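Local coordinates for ZYRO0G01672p (Zygosaccharomyces rouxii, PDB 4U8T), which is the YTH domain of a longer yeast protein and binds N6-methyladenosine RNA, probably as a reader of that mark in mRNA, at residues A[39-44]-A[171-175]. Sequence-based numbering, arbitrary orientation.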
loop_
_atom_site.group_PDB
_atom_site.type_symbol
_atom_site.label_atom_id
_atom_site.label_comp_id
_atom_site.label_asym_id
_atom_site.label_seq_id
_atom_site.Cartn_x
_atom_site.Cartn_y
_atom_site.Cartn_z
ATOM N N VAL A 39 -10.202 3.289 0.605
ATOM C CA VAL A 39 -9.384 2.408 -0.178
ATOM C C VAL A 39 -10.043 2.182 -1.500
ATOM O O VAL A 39 -9.380 2.189 -2.508
ATOM C CB VAL A 39 -9.158 1.070 0.520
ATOM C CG1 VAL A 39 -8.263 0.187 -0.296
ATOM C CG2 VAL A 39 -8.579 1.304 1.882
ATOM N N LYS A 40 -11.352 1.988 -1.504
ATOM C CA LYS A 40 -12.084 1.832 -2.750
ATOM C C LYS A 40 -12.019 3.082 -3.630
ATOM O O LYS A 40 -11.947 2.997 -4.855
ATOM C CB LYS A 40 -13.536 1.477 -2.503
ATOM C CG LYS A 40 -13.799 0.062 -2.125
ATOM C CD LYS A 40 -15.260 -0.102 -2.321
ATOM C CE LYS A 40 -15.778 -1.493 -2.181
ATOM N NZ LYS A 40 -17.197 -1.493 -2.617
ATOM N N LYS A 41 -12.127 4.242 -3.003
ATOM C CA LYS A 41 -11.955 5.486 -3.707
ATOM C C LYS A 41 -10.556 5.596 -4.293
ATOM O O LYS A 41 -10.374 6.140 -5.373
ATOM C CB LYS A 41 -12.245 6.651 -2.762
ATOM C CG LYS A 41 -13.684 6.691 -2.410
ATOM C CD LYS A 41 -14.033 7.759 -1.475
ATOM C CE LYS A 41 -15.526 7.871 -1.382
ATOM N NZ LYS A 41 -15.906 8.634 -0.183
ATOM N N SER A 42 -9.569 5.055 -3.597
ATOM C CA SER A 42 -8.225 5.062 -4.122
ATOM C C SER A 42 -8.154 4.228 -5.375
ATOM O O SER A 42 -7.580 4.644 -6.367
ATOM C CB SER A 42 -7.241 4.552 -3.082
ATOM O OG SER A 42 -5.929 4.588 -3.575
ATOM N N PHE A 43 -8.796 3.069 -5.357
ATOM C CA PHE A 43 -8.751 2.188 -6.510
ATOM C C PHE A 43 -9.411 2.832 -7.713
ATOM O O PHE A 43 -8.882 2.793 -8.798
ATOM C CB PHE A 43 -9.445 0.863 -6.219
ATOM C CG PHE A 43 -9.586 -0.010 -7.420
ATOM C CD1 PHE A 43 -8.537 -0.784 -7.852
ATOM C CD2 PHE A 43 -10.743 -0.005 -8.165
ATOM C CE1 PHE A 43 -8.650 -1.560 -8.969
ATOM C CE2 PHE A 43 -10.841 -0.775 -9.287
ATOM C CZ PHE A 43 -9.789 -1.556 -9.683
ATOM N N TYR A 44 -10.565 3.430 -7.520
ATOM C CA TYR A 44 -11.296 3.997 -8.639
ATOM C C TYR A 44 -10.721 5.306 -9.119
ATOM O O TYR A 44 -10.840 5.618 -10.272
ATOM C CB TYR A 44 -12.783 4.154 -8.281
ATOM C CG TYR A 44 -13.550 2.845 -8.255
ATOM C CD1 TYR A 44 -13.692 2.085 -9.406
ATOM C CD2 TYR A 44 -14.062 2.332 -7.076
ATOM C CE1 TYR A 44 -14.366 0.887 -9.398
ATOM C CE2 TYR A 44 -14.741 1.116 -7.058
ATOM C CZ TYR A 44 -14.884 0.407 -8.223
ATOM O OH TYR A 44 -15.539 -0.780 -8.226
ATOM N N PHE A 171 -12.154 -6.564 -2.120
ATOM C CA PHE A 171 -13.092 -5.529 -1.802
ATOM C C PHE A 171 -13.825 -5.103 -3.068
ATOM O O PHE A 171 -14.650 -4.217 -3.040
ATOM C CB PHE A 171 -12.411 -4.350 -1.101
ATOM C CG PHE A 171 -11.358 -3.657 -1.908
ATOM C CD1 PHE A 171 -11.690 -2.899 -3.019
ATOM C CD2 PHE A 171 -10.046 -3.665 -1.495
ATOM C CE1 PHE A 171 -10.742 -2.257 -3.723
ATOM C CE2 PHE A 171 -9.091 -3.001 -2.203
ATOM C CZ PHE A 171 -9.437 -2.297 -3.305
ATOM N N LEU A 172 -13.498 -5.737 -4.180
ATOM C CA LEU A 172 -14.164 -5.490 -5.442
ATOM C C LEU A 172 -15.209 -6.541 -5.763
ATOM O O LEU A 172 -15.579 -6.705 -6.909
ATOM C CB LEU A 172 -13.151 -5.422 -6.572
ATOM C CG LEU A 172 -12.323 -4.150 -6.670
ATOM C CD1 LEU A 172 -11.356 -4.250 -7.808
ATOM C CD2 LEU A 172 -13.248 -2.983 -6.877
ATOM N N ASP A 173 -15.689 -7.263 -4.766
ATOM C CA ASP A 173 -16.636 -8.323 -5.033
ATOM C C ASP A 173 -18.070 -7.806 -4.999
ATOM O O ASP A 173 -18.840 -8.083 -5.902
ATOM C CB ASP A 173 -16.464 -9.450 -4.037
ATOM C CG ASP A 173 -15.128 -10.100 -4.139
ATOM O OD1 ASP A 173 -14.410 -9.819 -5.105
ATOM O OD2 ASP A 173 -14.814 -10.942 -3.292
ATOM N N ASP A 174 -18.431 -7.020 -3.993
ATOM C CA ASP A 174 -19.783 -6.475 -3.936
ATOM C C ASP A 174 -20.055 -5.423 -5.029
ATOM O O ASP A 174 -21.065 -4.718 -4.987
ATOM C CB ASP A 174 -20.077 -5.890 -2.545
ATOM C CG ASP A 174 -19.082 -4.833 -2.120
ATOM O OD1 ASP A 174 -18.459 -4.194 -2.984
ATOM O OD2 ASP A 174 -18.929 -4.633 -0.902
ATOM N N ASP A 175 -19.154 -5.318 -6.002
ATOM C CA ASP A 175 -19.388 -4.501 -7.185
ATOM C C ASP A 175 -19.508 -5.392 -8.424
ATOM O O ASP A 175 -20.578 -5.913 -8.727
ATOM C CB ASP A 175 -18.268 -3.468 -7.387
ATOM C CG ASP A 175 -18.106 -2.522 -6.208
ATOM O OD1 ASP A 175 -19.036 -2.382 -5.387
ATOM O OD2 ASP A 175 -17.045 -1.881 -6.122
#
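K40 and Y44, one turn apart on helix 36-45, both reach the acidic tail D174-D175. The ammonium NZ of K40 forms a salt bridge with OD1 of D174 at 3.0 Å, on the syn side and 18° out of the carboxylate plane. A longer, weak bond links NZ to OD1 of D175. OD2 of D175 receives the Y44 hydroxyl, OH to OD2 2.8 Å, on the anti side and 30° out of plane. D175 is thus shared by two helix residues, and K40 probably eases the repulsion between the two carboxylates. The K40 chain runs extended beyond CG, passing the F171 side chain in the opposite direction, with CG 3.7 Å from CD1 of that ring. A methionine here would probably leave D174 and D175 without their shared positive partner, with D175 still tied to Y44 but D174 freer to turn.

L172 divides its methyls between two rings. CD1 lies over one face of F43, 3.9 Å from the ring centroid, a CH-pi contact. CD2 touches Y44 near its hydroxyl, 3.5 Å from OH. CG of F43 stands anti to the backbone N (chi1 172°), which brings the ring to CD1 of L172. CB of F43 lies at the edge of the F171 ring. V39 closes the inner end, CG1 packing 3.8 Å from CE2 of F171.

The contact packs the C-terminal tail, which follows helix 151-161, against helix 36-45. Underneath is the mixed sheet: F171 and L172 rest on V119 of strand 111-123, F43 meets W116 edge-to-face, and V39 and F171 touch C84 of strand 82-94.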